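Local structure of D-glycero-D-manno-heptose 1-phosphate kinase (Bacteroides thetaiotaomicron, 3K85) at residues A[35-40]-A[111-116]; A[139-144]-A[164-169]. The protein probably uses ATP to phosphorylate a sugar substrate, likely a heptose phosphate, as a member of the GHMP kinase family. One frame throughout, in Å; residues are numbered along the deposited sequence.

From the N terminus, strand 4-15 is followed by strands 30-37 and 39-47, joined by a corner at N38. Contact 1 is made at that corner, when the segment 111-116, a loop running into helix 115-131, returns after 70 intervening residues and closes a long loop on it. The chain then runs on through helix 115-131 into helix 137-151, and contact 2 closes a much shorter loop of 19 residues onto the end of helix 159-166. The two loops are in series and neither encloses the other. The contacts, centred 13 Å apart, are linked by a probable hydrogen bond between T36 OG1 and G168 N at 2.8 Å, which joins strand 30-37 to the turn leading into strand 169-175.

Contact 1: A[35-40]-A[111-116]; sequences ATINLY and SGLGTS
I37, on strand 30-37, reaches out to L113 with its CD1 methyl, which meets CD2 of L113 at 4.4 Å. Its ethyl arm is stretched, with CD1 anti to CA (chi2 177°), and this carries the methyl well forward of the strand. At N38 the chain turns a corner, and a weak backbone bond from L39 N to I37 O (2.7 Å) spans the bend. L39 then comes back to the same partner: its CD2 approaches L113 CD1, again at 4.4 Å. The two methyls of L113 are thus divided between one residue before the corner and one after it, in a modest, wholly apolar and buried contact. Beyond it, Y40 N is hydrogen-bonded to D106 OD2. L12 on strand 4-15, together with F203 and F302, also packs on L113. On the loop side, L113 sits between two glycines of positive phi, G112 and G114, with G114 as N-cap of helix 115-131; the hydroxyls of S111 and T115 both bond P108 O. The sequence SGLGTS belongs to the glycine-rich motif of GHMP kinases, the loop that in relatives wraps the phosphates of ATP, and its leucine packs against the strands at the corner, on I37 and L39.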
ATOM      1  N   ALA A  35       1.550  -9.327   8.180  1.00 23.03           N
ATOM      2  CA  ALA A  35       1.086  -8.092   8.797  1.00 23.49           C
ATOM      3  C   ALA A  35       1.527  -8.014  10.239  1.00 21.77           C
ATOM      4  O   ALA A  35       1.388  -8.984  10.978  1.00 24.08           O
ATOM      5  CB  ALA A  35      -0.434  -8.032   8.716  1.00 19.27           C
ATOM      6  N   THR A  36       2.042  -6.860  10.643  1.00 19.59           N
ATOM      7  CA  THR A  36       2.485  -6.680  12.009  1.00 19.27           C
ATOM      8  C   THR A  36       1.291  -6.522  12.955  1.00 20.85           C
ATOM      9  O   THR A  36       0.220  -6.083  12.546  1.00 20.20           O
ATOM     10  CB  THR A  36       3.403  -5.476  12.116  1.00 17.68           C
ATOM     11  OG1 THR A  36       2.815  -4.373  11.421  1.00 18.70           O
ATOM     12  CG2 THR A  36       4.767  -5.802  11.511  1.00 16.05           C
ATOM     13  N   ILE A  37       1.491  -6.903  14.214  1.00 22.11           N
ATOM     14  CA  ILE A  37       0.447  -6.843  15.236  1.00 26.61           C
ATOM     15  C   ILE A  37       0.923  -6.094  16.487  1.00 26.63           C
ATOM     16  O   ILE A  37       2.124  -5.912  16.681  1.00 27.07           O
ATOM     17  CB  ILE A  37       0.004  -8.265  15.641  1.00 27.74           C
ATOM     18  CG1 ILE A  37       1.188  -9.040  16.230  1.00 28.57           C
ATOM     19  CG2 ILE A  37      -0.554  -8.998  14.429  1.00 27.45           C
ATOM     20  CD1 ILE A  37       0.806 -10.436  16.717  1.00 29.48           C
ATOM     21  N   ASN A  38      -0.015  -5.684  17.341  1.00 26.82           N
ATOM     22  CA  ASN A  38       0.320  -4.923  18.544  1.00 27.98           C
ATOM     23  C   ASN A  38       1.095  -5.605  19.674  1.00 28.17           C
ATOM     24  O   ASN A  38       0.911  -5.260  20.847  1.00 29.54           O
ATOM     25  CB  ASN A  38      -0.943  -4.276  19.124  1.00 29.06           C
ATOM     26  CG  ASN A  38      -2.017  -5.285  19.453  1.00 31.01           C
ATOM     27  OD1 ASN A  38      -1.876  -6.481  19.178  1.00 32.08           O
ATOM     28  ND2 ASN A  38      -3.111  -4.808  20.031  1.00 31.16           N
ATOM     29  N   LEU A  39       1.954  -6.559  19.331  1.00 27.53           N
ATOM     30  CA  LEU A  39       2.807  -7.227  20.317  1.00 29.66           C
ATOM     31  C   LEU A  39       4.210  -6.783  19.912  1.00 29.40           C
ATOM     32  O   LEU A  39       4.636  -7.026  18.783  1.00 30.07           O
ATOM     33  CB  LEU A  39       2.651  -8.750  20.236  1.00 31.65           C
ATOM     34  CG  LEU A  39       1.519  -9.321  21.102  1.00 33.23           C
ATOM     35  CD1 LEU A  39       0.279  -8.439  21.016  1.00 35.30           C
ATOM     36  CD2 LEU A  39       1.198 -10.725  20.646  1.00 33.25           C
ATOM     37  N   TYR A  40       4.930  -6.151  20.834  1.00 27.48           N
ATOM     38  CA  TYR A  40       6.232  -5.589  20.518  1.00 26.72           C
ATOM     39  C   TYR A  40       7.488  -6.066  21.240  1.00 27.40           C
ATOM     40  O   TYR A  40       7.450  -6.912  22.133  1.00 28.66           O
ATOM     41  CB  TYR A  40       6.154  -4.078  20.716  1.00 26.24           C
ATOM     42  CG  TYR A  40       4.993  -3.394  20.029  1.00 29.87           C
ATOM     43  CD1 TYR A  40       5.154  -2.801  18.767  1.00 29.42           C
ATOM     44  CD2 TYR A  40       3.745  -3.271  20.666  1.00 28.44           C
ATOM     45  CE1 TYR A  40       4.111  -2.092  18.160  1.00 27.62           C
ATOM     46  CE2 TYR A  40       2.692  -2.565  20.064  1.00 29.15           C
ATOM     47  CZ  TYR A  40       2.890  -1.975  18.809  1.00 30.89           C
ATOM     48  OH  TYR A  40       1.883  -1.246  18.212  1.00 29.47           O
ATOM     49  N   SER A 111       7.378 -19.074  20.146  1.00 71.79           N
ATOM     50  CA  SER A 111       6.223 -18.329  19.642  1.00 69.43           C
ATOM     51  C   SER A 111       5.862 -18.631  18.190  1.00 67.54           C
ATOM     52  O   SER A 111       4.965 -19.428  17.919  1.00 68.85           O
ATOM     53  CB  SER A 111       6.451 -16.820  19.800  1.00 69.67           C
ATOM     54  OG  SER A 111       6.551 -16.450  21.165  1.00 69.60           O
ATOM     55  N   GLY A 112       6.563 -17.986  17.262  1.00 64.38           N
ATOM     56  CA  GLY A 112       6.289 -18.179  15.850  1.00 59.54           C
ATOM     57  C   GLY A 112       5.757 -16.880  15.284  1.00 55.56           C
ATOM     58  O   GLY A 112       4.958 -16.868  14.347  1.00 54.49           O
ATOM     59  N   LEU A 113       6.214 -15.780  15.875  1.00 51.66           N
ATOM     60  CA  LEU A 113       5.804 -14.441  15.478  1.00 47.59           C
ATOM     61  C   LEU A 113       7.015 -13.622  15.081  1.00 44.22           C
ATOM     62  O   LEU A 113       6.920 -12.407  14.933  1.00 44.50           O
ATOM     63  CB  LEU A 113       5.099 -13.750  16.644  1.00 48.13           C
ATOM     64  CG  LEU A 113       3.867 -14.456  17.206  1.00 48.18           C
ATOM     65  CD1 LEU A 113       3.492 -13.846  18.540  1.00 48.96           C
ATOM     66  CD2 LEU A 113       2.724 -14.338  16.211  1.00 49.38           C
ATOM     67  N   GLY A 114       8.152 -14.296  14.928  1.00 41.63           N
ATOM     68  CA  GLY A 114       9.390 -13.629  14.561  1.00 36.86           C
ATOM     69  C   GLY A 114      10.019 -12.816  15.685  1.00 34.96           C
ATOM     70  O   GLY A 114      10.640 -11.779  15.426  1.00 32.73           O
ATOM     71  N   THR A 115       9.878 -13.291  16.922  1.00 32.28           N
ATOM     72  CA  THR A 115      10.414 -12.596  18.094  1.00 32.06           C
ATOM     73  C   THR A 115      11.835 -12.102  17.949  1.00 30.65           C
ATOM     74  O   THR A 115      12.123 -10.922  18.157  1.00 29.59           O
ATOM     75  CB  THR A 115      10.387 -13.480  19.351  1.00 33.28           C
ATOM     76  OG1 THR A 115       9.033 -13.815  19.677  1.00 36.02           O
ATOM     77  CG2 THR A 115      11.013 -12.736  20.525  1.00 33.31           C
ATOM     78  N   SER A 116      12.723 -13.022  17.600  1.00 31.48           N
ATOM     79  CA  SER A 116      14.139 -12.725  17.436  1.00 30.69           C
ATOM     80  C   SER A 116      14.417 -11.606  16.425  1.00 27.55           C
ATOM     81  O   SER A 116      15.078 -10.614  16.739  1.00 25.15           O
ATOM     82  CB  SER A 116      14.869 -14.008  17.021  1.00 34.50           C
ATOM     83  OG  SER A 116      16.274 -13.832  17.041  1.00 36.81           O
TER

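Contact 2: A[139-144]-A[164-169]; sequences ETSRLA and AAFGGF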
ATOM      1  N   GLU A 139      17.712  -0.886   4.301  1.00 28.14           N
ATOM      2  CA  GLU A 139      19.022  -1.132   4.906  1.00 28.95           C
ATOM      3  C   GLU A 139      18.930  -1.817   6.275  1.00 28.63           C
ATOM      4  O   GLU A 139      19.728  -2.696   6.584  1.00 25.07           O
ATOM      5  CB  GLU A 139      19.792   0.176   5.069  1.00 30.20           C
ATOM      6  CG  GLU A 139      20.119   0.906   3.774  1.00 37.08           C
ATOM      7  CD  GLU A 139      18.892   1.527   3.111  1.00 40.45           C
ATOM      8  OE1 GLU A 139      17.869   1.738   3.807  1.00 39.75           O
ATOM      9  OE2 GLU A 139      18.962   1.821   1.894  1.00 42.05           O
ATOM     10  N   THR A 140      17.958  -1.404   7.088  1.00 27.77           N
ATOM     11  CA  THR A 140      17.771  -1.966   8.421  1.00 27.65           C
ATOM     12  C   THR A 140      17.371  -3.436   8.380  1.00 29.24           C
ATOM     13  O   THR A 140      17.893  -4.257   9.137  1.00 29.28           O
ATOM     14  CB  THR A 140      16.713  -1.164   9.196  1.00 26.43           C
ATOM     15  OG1 THR A 140      17.236   0.139   9.467  1.00 23.42           O
ATOM     16  CG2 THR A 140      16.351  -1.838  10.505  1.00 23.60           C
ATOM     17  N   SER A 141      16.449  -3.771   7.493  1.00 30.18           N
ATOM     18  CA  SER A 141      16.009  -5.146   7.369  1.00 32.91           C
ATOM     19  C   SER A 141      17.177  -6.027   6.955  1.00 34.90           C
ATOM     20  O   SER A 141      17.447  -7.054   7.568  1.00 35.48           O
ATOM     21  CB  SER A 141      14.903  -5.250   6.327  1.00 31.36           C
ATOM     22  OG  SER A 141      13.886  -4.305   6.599  1.00 33.18           O
ATOM     23  N   ARG A 142      17.864  -5.617   5.900  1.00 37.57           N
ATOM     24  CA  ARG A 142      19.001  -6.360   5.371  1.00 38.29           C
ATOM     25  C   ARG A 142      20.107  -6.508   6.424  1.00 36.24           C
ATOM     26  O   ARG A 142      20.670  -7.591   6.603  1.00 35.06           O
ATOM     27  CB  ARG A 142      19.495  -5.634   4.110  1.00 42.86           C
ATOM     28  CG  ARG A 142      20.950  -5.820   3.709  1.00 51.48           C
ATOM     29  CD  ARG A 142      21.322  -4.672   2.759  1.00 57.30           C
ATOM     30  NE  ARG A 142      22.736  -4.621   2.391  1.00 61.87           N
ATOM     31  CZ  ARG A 142      23.270  -3.662   1.634  1.00 64.92           C
ATOM     32  NH1 ARG A 142      22.502  -2.677   1.172  1.00 65.70           N
ATOM     33  NH2 ARG A 142      24.565  -3.686   1.331  1.00 65.47           N
ATOM     34  N   LEU A 143      20.414  -5.427   7.129  1.00 33.89           N
ATOM     35  CA  LEU A 143      21.442  -5.499   8.154  1.00 34.06           C
ATOM     36  C   LEU A 143      21.022  -6.453   9.271  1.00 35.46           C
ATOM     37  O   LEU A 143      21.858  -7.149   9.848  1.00 36.28           O
ATOM     38  CB  LEU A 143      21.719  -4.120   8.744  1.00 32.16           C
ATOM     39  CG  LEU A 143      22.753  -4.116   9.872  1.00 33.92           C
ATOM     40  CD1 LEU A 143      24.056  -4.787   9.412  1.00 33.95           C
ATOM     41  CD2 LEU A 143      23.014  -2.689  10.291  1.00 34.52           C
ATOM     42  N   ALA A 144      19.725  -6.480   9.565  1.00 34.53           N
ATOM     43  CA  ALA A 144      19.195  -7.338  10.614  1.00 36.02           C
ATOM     44  C   ALA A 144      19.301  -8.800  10.209  1.00 36.56           C
ATOM     45  O   ALA A 144      19.636  -9.658  11.028  1.00 35.65           O
ATOM     46  CB  ALA A 144      17.736  -6.975  10.912  1.00 35.64           C
ATOM     47  N   ALA A 164       9.124  -6.448  10.579  1.00 19.42           N
ATOM     48  CA  ALA A 164       9.412  -5.626  11.743  1.00 18.44           C
ATOM     49  C   ALA A 164       9.797  -4.192  11.405  1.00 19.12           C
ATOM     50  O   ALA A 164       9.314  -3.251  12.042  1.00 19.24           O
ATOM     51  CB  ALA A 164      10.512  -6.277  12.578  1.00 16.20           C
ATOM     52  N   ALA A 165      10.662  -4.018  10.409  1.00 19.43           N
ATOM     53  CA  ALA A 165      11.118  -2.685  10.030  1.00 21.53           C
ATOM     54  C   ALA A 165      10.121  -1.863   9.214  1.00 22.44           C
ATOM     55  O   ALA A 165      10.081  -0.633   9.335  1.00 22.70           O
ATOM     56  CB  ALA A 165      12.460  -2.786   9.270  1.00 20.35           C
ATOM     57  N   PHE A 166       9.325  -2.537   8.386  1.00 24.21           N
ATOM     58  CA  PHE A 166       8.350  -1.856   7.535  1.00 23.88           C
ATOM     59  C   PHE A 166       6.991  -1.591   8.172  1.00 23.10           C
ATOM     60  O   PHE A 166       6.488  -0.474   8.073  1.00 23.42           O
ATOM     61  CB  PHE A 166       8.188  -2.622   6.219  1.00 21.05           C
ATOM     62  CG  PHE A 166       9.338  -2.419   5.269  1.00 24.88           C
ATOM     63  CD1 PHE A 166       9.261  -1.469   4.244  1.00 23.51           C
ATOM     64  CD2 PHE A 166      10.520  -3.151   5.420  1.00 22.31           C
ATOM     65  CE1 PHE A 166      10.342  -1.257   3.379  1.00 23.96           C
ATOM     66  CE2 PHE A 166      11.605  -2.947   4.565  1.00 22.78           C
ATOM     67  CZ  PHE A 166      11.517  -1.996   3.538  1.00 23.93           C
ATOM     68  N   GLY A 167       6.402  -2.602   8.814  1.00 23.59           N
ATOM     69  CA  GLY A 167       5.108  -2.429   9.461  1.00 22.06           C
ATOM     70  C   GLY A 167       3.918  -2.476   8.522  1.00 24.47           C
ATOM     71  O   GLY A 167       4.068  -2.259   7.312  1.00 23.47           O
ATOM     72  N   GLY A 168       2.741  -2.769   9.082  1.00 24.60           N
ATOM     73  CA  GLY A 168       1.501  -2.845   8.314  1.00 23.30           C
ATOM     74  C   GLY A 168       1.278  -4.151   7.558  1.00 23.50           C
ATOM     75  O   GLY A 168       1.847  -5.179   7.918  1.00 22.45           O
ATOM     76  N   PHE A 169       0.411  -4.117   6.540  1.00 22.33           N
ATOM     77  CA  PHE A 169       0.151  -5.278   5.681  1.00 22.25           C
ATOM     78  C   PHE A 169       1.104  -5.143   4.473  1.00 22.82           C
ATOM     79  O   PHE A 169       1.003  -4.197   3.682  1.00 22.94           O
ATOM     80  CB  PHE A 169      -1.296  -5.289   5.176  1.00 21.88           C
ATOM     81  CG  PHE A 169      -2.295  -5.750   6.194  1.00 24.92           C
ATOM     82  CD1 PHE A 169      -2.914  -6.990   6.066  1.00 26.27           C
ATOM     83  CD2 PHE A 169      -2.603  -4.957   7.297  1.00 25.47           C
ATOM     84  CE1 PHE A 169      -3.823  -7.434   7.029  1.00 25.63           C
ATOM     85  CE2 PHE A 169      -3.511  -5.394   8.266  1.00 25.74           C
ATOM     86  CZ  PHE A 169      -4.118  -6.631   8.131  1.00 23.98           C
TER
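S141 OG is hydrogen-bonded to D137 O one turn back in its own helix, and at the same time it faces A165 and F166 across the contact. Its first torsion (-51°) sets OG beside the backbone N and anti to the carbonyl carbon, a placing from which it can reach the D137 carbonyl. S141 OG makes no hydrogen bond to 164-169. It is packing that brings S141 OG to 3.4 Å from A165 CB. Near the ring plane of F166, S141 OG sits at the edge, 3.3 Å from CE2. The F166 bond from CA to CB does not aim at the other helix; the far part of the ring closes the gap, and Y138 meets this ring edge-to-face. Next to S141, T140 adds its methyl, CG2, at 4.2 Å from A165 CB, while its OG1 bonds G136 O. Small residues where the helices meet permit a close approach, with the CA atoms of S141 and A165 6.1 Å apart. Helix 115-131 packs on both partners, through I128 on T140 and V121 on A164. G167, at positive phi, ends helix 159-166, and the chain passes through G168 into strand 169-175, which pairs antiparallel with strand 30-37.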